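Local coordinates for argonaute protein (Marinitoga piezophila, PDB 5I4A), which cleaves single-stranded DNA as an endonuclease guided by short RNAs with a 5'-hydroxyl end, and may help defend the cell against mobile genetic elements, at residues 367-370 with 371-375; 408-412 with 413-417; 603-606 with 607-610. All blocks are in the same frame, centred on the assembly; numbering follows the deposited sequence.

How the contacts relate
All three contacts are local and follow one another along the chain. Contact 1 leads into strand 374-379 of the parallel sheet of the Mid domain, and contact 2 joins helices 404-409 and 412-424 of the same domain; their centres lie about 24 Å apart. Contact 3 sits at the end of helix 595-605 in the PIWI domain, its centre about 29 Å from that of contact 1 and about 25 Å from that of contact 2. No pair touches. The two domains form the PIWI lobe: contacts 1 and 2 shape the Mid domain, with contact 2 touching the second guide nucleotide, while contact 3 lies in the PIWI domain that carries the catalytic residues.

Contact 1 of 3, residues 367-370 with 371-375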
# COMPACT_ATOMS: atom_id res chain seq x y z
N ASN A 367 -15.97 -9.03 34.09
CA ASN A 367 -17.08 -9.53 33.29
C ASN A 367 -18.27 -8.57 33.32
O ASN A 367 -18.98 -8.42 32.32
CB ASN A 367 -17.49 -10.92 33.78
CG ASN A 367 -18.70 -11.47 33.04
OD1 ASN A 367 -18.56 -12.08 31.98
ND2 ASN A 367 -19.88 -11.24 33.59
N GLN A 368 -18.51 -7.91 34.45
CA GLN A 368 -19.64 -7.00 34.56
C GLN A 368 -19.37 -5.64 33.93
O GLN A 368 -20.28 -4.80 33.91
CB GLN A 368 -20.05 -6.81 36.03
CG GLN A 368 -18.97 -6.27 36.97
CD GLN A 368 -18.79 -4.76 36.90
OE1 GLN A 368 -19.68 -4.00 37.28
NE2 GLN A 368 -17.63 -4.33 36.42
N ILE A 369 -18.16 -5.39 33.43
CA ILE A 369 -17.87 -4.11 32.81
C ILE A 369 -18.73 -3.95 31.57
O ILE A 369 -18.72 -4.80 30.67
CB ILE A 369 -16.38 -3.99 32.47
CG1 ILE A 369 -15.57 -3.67 33.73
CG2 ILE A 369 -16.16 -2.92 31.40
CD1 ILE A 369 -14.07 -3.67 33.52
N GLU A 370 -19.48 -2.87 31.52
CA GLU A 370 -20.31 -2.52 30.37
C GLU A 370 -19.81 -1.21 29.78
O GLU A 370 -18.87 -0.59 30.28
CB GLU A 370 -21.78 -2.44 30.77
CG GLU A 370 -22.26 -3.54 31.70
CD GLU A 370 -23.34 -4.40 31.08
OE1 GLU A 370 -23.42 -4.44 29.84
OE2 GLU A 370 -24.11 -5.03 31.83
N ASP A 371 -20.47 -0.78 28.70
CA ASP A 371 -20.17 0.48 28.02
C ASP A 371 -18.75 0.51 27.48
O ASP A 371 -18.09 -0.53 27.36
CB ASP A 371 -20.41 1.66 28.96
CG ASP A 371 -21.66 1.50 29.79
OD1 ASP A 371 -22.47 0.60 29.47
OD2 ASP A 371 -21.84 2.27 30.76
N ASN A 372 -18.26 1.71 27.16
CA ASN A 372 -16.93 1.90 26.58
C ASN A 372 -15.93 2.06 27.72
O ASN A 372 -15.95 3.06 28.44
CB ASN A 372 -16.91 3.12 25.66
CG ASN A 372 -18.06 3.12 24.68
OD1 ASN A 372 -18.29 2.14 23.97
ND2 ASN A 372 -18.80 4.22 24.63
N VAL A 373 -15.04 1.08 27.87
CA VAL A 373 -13.99 1.13 28.88
C VAL A 373 -12.68 0.75 28.21
O VAL A 373 -12.57 -0.32 27.61
CB VAL A 373 -14.28 0.21 30.08
CG1 VAL A 373 -13.08 0.18 31.03
CG2 VAL A 373 -15.52 0.67 30.81
N MET A 374 -11.70 1.64 28.30
CA MET A 374 -10.39 1.41 27.71
C MET A 374 -9.56 0.49 28.61
O MET A 374 -9.53 0.66 29.83
CB MET A 374 -9.65 2.73 27.51
CG MET A 374 -10.44 3.75 26.72
SD MET A 374 -10.70 3.21 25.03
CE MET A 374 -11.98 4.34 24.52
N ALA A 375 -8.89 -0.47 28.00
CA ALA A 375 -7.93 -1.31 28.70
C ALA A 375 -6.54 -0.80 28.35
O ALA A 375 -6.01 -1.07 27.27
CB ALA A 375 -8.11 -2.78 28.32
O HOH W 1 -22.52 -2.63 27.53
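In the loop that carries the chain from helix 364-367 into strand 374-379, part of the parallel sheet of the Mid domain, Ile369 and Val373 meet across the turn. Their CG2 methyls are 3.7 Å apart, and the two side chains cross at about a right angle and meet through one branch of each. The first torsions explain which branches touch. In Ile369 (chi1 -77°) CG2 stands anti to the backbone N; in Val373 (chi1 174°) CG1 takes that place and CG2 lies beside its own N, facing back into the loop. The same Val373 CG2 also lies 3.6 Å from Glu370 O, so a single methyl packs against both a side chain and a carbonyl.

The turn itself is made at Asp371, whose phi is positive (62°). Its carboxylate folds back along the preceding peptide, with OD1 3.2 Å from Glu370 C. Glu370 bends at its second torsion, and water 1 joins its carboxylate to the chain ahead: the water donates to Glu370 OE1 at 3.1 Å and accepts from Asp371 N at 3.0 Å. The two carboxylates stay apart, Glu370 OE1 and Asp371 OD1 being 5.1 Å from each other.

Outside the loop, Asp371 OD2 forms a salt bridge with Lys297, Asn396 ND2 donates to Ile369 O, and Val373 pairs by backbone bonds with Ile398 of strand 398-403. The chemistry therefore divides by side. Ile369 and Val373 belong to the buried interior, while the acidic pair is exposed to solvent, where Lys297 probably offsets part of its negative charge and the water ties the Glu370 carboxylate to the backbone.

Contact 2 of 3, residues 408-412 with 413-417. With nucleotides of chain B.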
# COMPACT_ATOMS: atom_id res chain seq x y z
N GLU A 408 7.26 5.53 30.37
CA GLU A 408 8.36 5.89 31.26
C GLU A 408 8.86 7.31 30.99
O GLU A 408 9.18 8.04 31.93
CB GLU A 408 9.51 4.89 31.11
CG GLU A 408 9.32 3.60 31.90
CD GLU A 408 10.37 2.56 31.55
OE1 GLU A 408 11.02 2.71 30.50
OE2 GLU A 408 10.54 1.60 32.33
N ASP A 409 8.92 7.72 29.72
CA ASP A 409 9.52 9.00 29.37
C ASP A 409 8.51 10.13 29.20
O ASP A 409 8.90 11.30 29.32
CB ASP A 409 10.35 8.86 28.09
CG ASP A 409 11.74 8.30 28.35
OD1 ASP A 409 11.90 7.06 28.34
OD2 ASP A 409 12.68 9.10 28.58
N ILE A 410 7.25 9.81 28.91
CA ILE A 410 6.16 10.78 28.93
C ILE A 410 6.44 11.95 27.99
O ILE A 410 6.69 13.07 28.44
CB ILE A 410 5.88 11.28 30.36
CG1 ILE A 410 5.84 10.10 31.34
CG2 ILE A 410 4.56 12.03 30.45
CD1 ILE A 410 5.44 10.50 32.75
N LYS A 411 6.42 11.69 26.69
CA LYS A 411 6.45 12.78 25.72
C LYS A 411 5.02 13.27 25.50
O LYS A 411 4.16 12.47 25.13
CB LYS A 411 7.07 12.32 24.40
CG LYS A 411 8.49 11.79 24.55
CD LYS A 411 9.08 11.39 23.22
CE LYS A 411 10.47 10.79 23.40
NZ LYS A 411 11.06 10.33 22.11
N PRO A 412 4.73 14.55 25.73
CA PRO A 412 3.33 15.01 25.71
C PRO A 412 2.58 14.68 24.43
O PRO A 412 1.41 14.28 24.52
CB PRO A 412 3.46 16.53 25.93
CG PRO A 412 4.93 16.85 25.79
CD PRO A 412 5.66 15.61 26.17
N PHE A 413 3.19 14.83 23.26
CA PHE A 413 2.46 14.56 22.02
C PHE A 413 2.05 13.10 21.93
O PHE A 413 1.04 12.78 21.30
CB PHE A 413 3.29 14.97 20.80
CG PHE A 413 4.44 14.04 20.48
CD1 PHE A 413 5.66 14.18 21.12
CD2 PHE A 413 4.30 13.05 19.52
CE1 PHE A 413 6.71 13.34 20.83
CE2 PHE A 413 5.35 12.20 19.22
CZ PHE A 413 6.56 12.35 19.88
N ILE A 414 2.79 12.20 22.58
CA ILE A 414 2.42 10.79 22.58
C ILE A 414 1.21 10.56 23.48
O ILE A 414 0.25 9.88 23.10
CB ILE A 414 3.62 9.92 23.01
CG1 ILE A 414 4.71 9.97 21.93
CG2 ILE A 414 3.18 8.49 23.27
CD1 ILE A 414 5.95 9.18 22.28
N ILE A 415 1.23 11.13 24.69
CA ILE A 415 0.08 10.98 25.59
C ILE A 415 -1.14 11.66 24.99
O ILE A 415 -2.26 11.13 25.08
CB ILE A 415 0.41 11.53 26.99
CG1 ILE A 415 1.41 10.63 27.71
CG2 ILE A 415 -0.85 11.64 27.84
CD1 ILE A 415 2.84 11.05 27.54
N LYS A 416 -0.96 12.84 24.39
CA LYS A 416 -2.06 13.51 23.70
C LYS A 416 -2.64 12.61 22.61
O LYS A 416 -3.86 12.45 22.50
CB LYS A 416 -1.58 14.84 23.10
CG LYS A 416 -1.25 15.91 24.13
CD LYS A 416 -0.59 17.13 23.50
CE LYS A 416 -1.58 17.99 22.74
NZ LYS A 416 -1.01 19.32 22.38
N SER A 417 -1.76 12.02 21.79
CA SER A 417 -2.21 11.12 20.73
C SER A 417 -2.95 9.91 21.29
O SER A 417 -3.97 9.48 20.74
CB SER A 417 -1.00 10.66 19.92
OG SER A 417 -0.43 11.75 19.21
P A B 2 2.83 2.25 21.33
OP1 A B 2 3.90 2.35 20.31
OP2 A B 2 3.16 2.51 22.76
O5' A B 2 1.68 3.25 20.89
C5' A B 2 0.45 3.33 21.60
C4' A B 2 -0.34 4.52 21.15
O4' A B 2 0.33 5.74 21.59
C3' A B 2 -0.46 4.69 19.65
O3' A B 2 -1.50 3.91 19.08
C2' A B 2 -0.65 6.19 19.48
O2' A B 2 -1.98 6.58 19.79
C1' A B 2 0.28 6.71 20.58
N9 A B 2 1.65 6.91 20.08
C8 A B 2 2.75 6.13 20.33
N7 A B 2 3.85 6.55 19.75
C5 A B 2 3.43 7.69 19.06
C6 A B 2 4.12 8.60 18.24
N6 A B 2 5.42 8.51 17.96
N1 A B 2 3.41 9.62 17.70
C2 A B 2 2.10 9.71 17.99
N3 A B 2 1.35 8.91 18.74
C4 A B 2 2.09 7.91 19.26
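Lys411 and Phe413 lie side by side and point the same way, the ring carbon Phe413 CE1 being 3.7 Å from Lys411 CB. Lys411 is extended beyond CG, so its aliphatic part runs on past the ring and also crosses Ile414, with Lys411 CD 3.9 Å from Ile414 CD1. The Phe413 ring takes the crowded position between its backbone N and carbonyl carbon (chi1 74°), which lays one face over Ile414 CG1, 3.5 Å above the ring plane and offset toward the rim. The edge of that ring meets nucleotide A2 of chain B, where Phe413 CE2 is 3.6 Å from A2 N1. Ile414 CG2 and Ser417 CB touch the same nucleotide, so three residues of this helix line it.

Lys411 is the N-cap residue, and its O accepts two backbone bonds: that from Ile415 N is fairly straight, that from Ile414 N more bent (132° at the hydrogen). Ile415 has an unusual chi2 of 94°, and its CD1 comes within 3.1 Å of Lys411 O, a close and probably strained approach; the same methyl touches Ile410 CG2 at 3.5 Å. Farther along, Phe413 O is held by Ser417 N and Ser417 OG from opposite faces of its plane, the hydroxyl bond from Ser417 OG to Phe413 O being 2.8 Å.

Ile410 and Ile415 both rest on Leu318. Helix 412-424 thus packs on Mid helices 312-320 and 325-333, reaches Phe285 of linker L2 through a cation-pi contact of Lys416 and Tyr614 of the PIWI domain, and touches the guide RNA.

Contact 3 of 3, residues 603-606 with 607-610; sequences YLLT and RVAH
Thr606 OG1 is gripped from two directions: it donates to Tyr603 O at 2.7 Å, nearly straight on to that carbonyl, and accepts from water 4, which in turn takes a bond from Arg607 NE at 3.0 Å. The torsion (chi1 78°) sets this hydroxyl between the backbone N and the carbonyl carbon, from where it reaches back one turn. Tyr603 O receives Thr606 N as well.

Water 4 lies at the edge of the Arg607 guanidinium, in its plane. A second bridge, water 2, joins Tyr603 OH to Arg607 NH2, and the phenol and the arginine run side by side with their planes 50° apart. The remaining nitrogen, Arg607 NH1, bonds to Tyr271 OH, so every guanidinium nitrogen of this buried arginine has a partner.

The backbone turns through Arg607 N, bonded to Leu604 O at 2.9 Å (158°). Val608 covers this turn with both methyls: CG1 lies 3.4 Å from Leu604 O and CG2 equally close to Leu605 O. Water 3 links Thr606 O with Ala609 O and sits over the centre of one face of the His610 ring.

Backbone bonds from residue i+3 to i, as made by Thr606 N and Arg607 N, are common where a helix finishes, here with the threonine hydroxyl bond added as the chain leaves helix 595-605 toward helix 621-631 of the RNase H-fold PIWI domain, which carries the inferred active-site residue Asn627.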
# COMPACT_ATOMS: atom_id res chain seq x y z
N TYR A 603 -10.48 12.19 -2.39
CA TYR A 603 -9.36 12.78 -1.66
C TYR A 603 -9.76 13.15 -0.24
O TYR A 603 -9.01 12.91 0.71
CB TYR A 603 -8.82 13.99 -2.41
CG TYR A 603 -7.63 14.63 -1.72
CD1 TYR A 603 -6.36 14.07 -1.84
CD2 TYR A 603 -7.77 15.77 -0.95
CE1 TYR A 603 -5.27 14.64 -1.21
CE2 TYR A 603 -6.68 16.35 -0.32
CZ TYR A 603 -5.44 15.78 -0.46
OH TYR A 603 -4.35 16.34 0.16
N LEU A 604 -10.94 13.76 -0.08
CA LEU A 604 -11.41 14.11 1.26
C LEU A 604 -11.58 12.87 2.12
O LEU A 604 -11.41 12.94 3.34
CB LEU A 604 -12.73 14.87 1.17
CG LEU A 604 -12.72 16.27 0.55
CD1 LEU A 604 -14.13 16.71 0.20
CD2 LEU A 604 -12.06 17.28 1.48
N LEU A 605 -11.88 11.72 1.51
CA LEU A 605 -12.00 10.48 2.27
C LEU A 605 -10.69 10.10 2.95
O LEU A 605 -10.71 9.37 3.95
CB LEU A 605 -12.46 9.34 1.36
CG LEU A 605 -13.95 9.32 1.02
CD1 LEU A 605 -14.26 8.16 0.09
CD2 LEU A 605 -14.77 9.23 2.30
N THR A 606 -9.55 10.57 2.44
CA THR A 606 -8.28 10.31 3.11
C THR A 606 -8.14 11.08 4.42
O THR A 606 -7.19 10.83 5.16
CB THR A 606 -7.10 10.65 2.19
OG1 THR A 606 -6.91 12.07 2.16
CG2 THR A 606 -7.36 10.15 0.77
N ARG A 607 -9.06 11.99 4.71
CA ARG A 607 -8.98 12.82 5.91
C ARG A 607 -10.22 12.75 6.80
O ARG A 607 -10.25 13.44 7.82
CB ARG A 607 -8.75 14.29 5.53
CG ARG A 607 -7.51 14.54 4.69
CD ARG A 607 -6.23 14.39 5.51
NE ARG A 607 -5.09 14.95 4.81
CZ ARG A 607 -4.73 16.23 4.87
NH1 ARG A 607 -5.42 17.08 5.62
NH2 ARG A 607 -3.68 16.66 4.18
N VAL A 608 -11.23 11.95 6.44
CA VAL A 608 -12.43 11.87 7.27
C VAL A 608 -12.17 11.20 8.60
O VAL A 608 -13.05 11.19 9.47
CB VAL A 608 -13.57 11.13 6.53
CG1 VAL A 608 -13.96 11.88 5.28
CG2 VAL A 608 -13.16 9.71 6.21
N ALA A 609 -10.98 10.64 8.79
CA ALA A 609 -10.56 10.12 10.09
C ALA A 609 -9.05 10.26 10.19
O ALA A 609 -8.34 10.35 9.19
CB ALA A 609 -10.98 8.66 10.28
N HIS A 610 -8.57 10.30 11.43
CA HIS A 610 -7.15 10.30 11.74
C HIS A 610 -6.87 9.24 12.79
O HIS A 610 -7.66 9.05 13.72
CB HIS A 610 -6.68 11.68 12.26
CG HIS A 610 -6.37 12.67 11.19
ND1 HIS A 610 -5.08 12.99 10.82
CD2 HIS A 610 -7.19 13.42 10.40
CE1 HIS A 610 -5.12 13.89 9.85
NE2 HIS A 610 -6.38 14.17 9.58
O HOH W 2 -3.05 14.73 2.00
O HOH W 3 -6.10 11.15 7.73
O HOH W 4 -4.52 12.57 3.15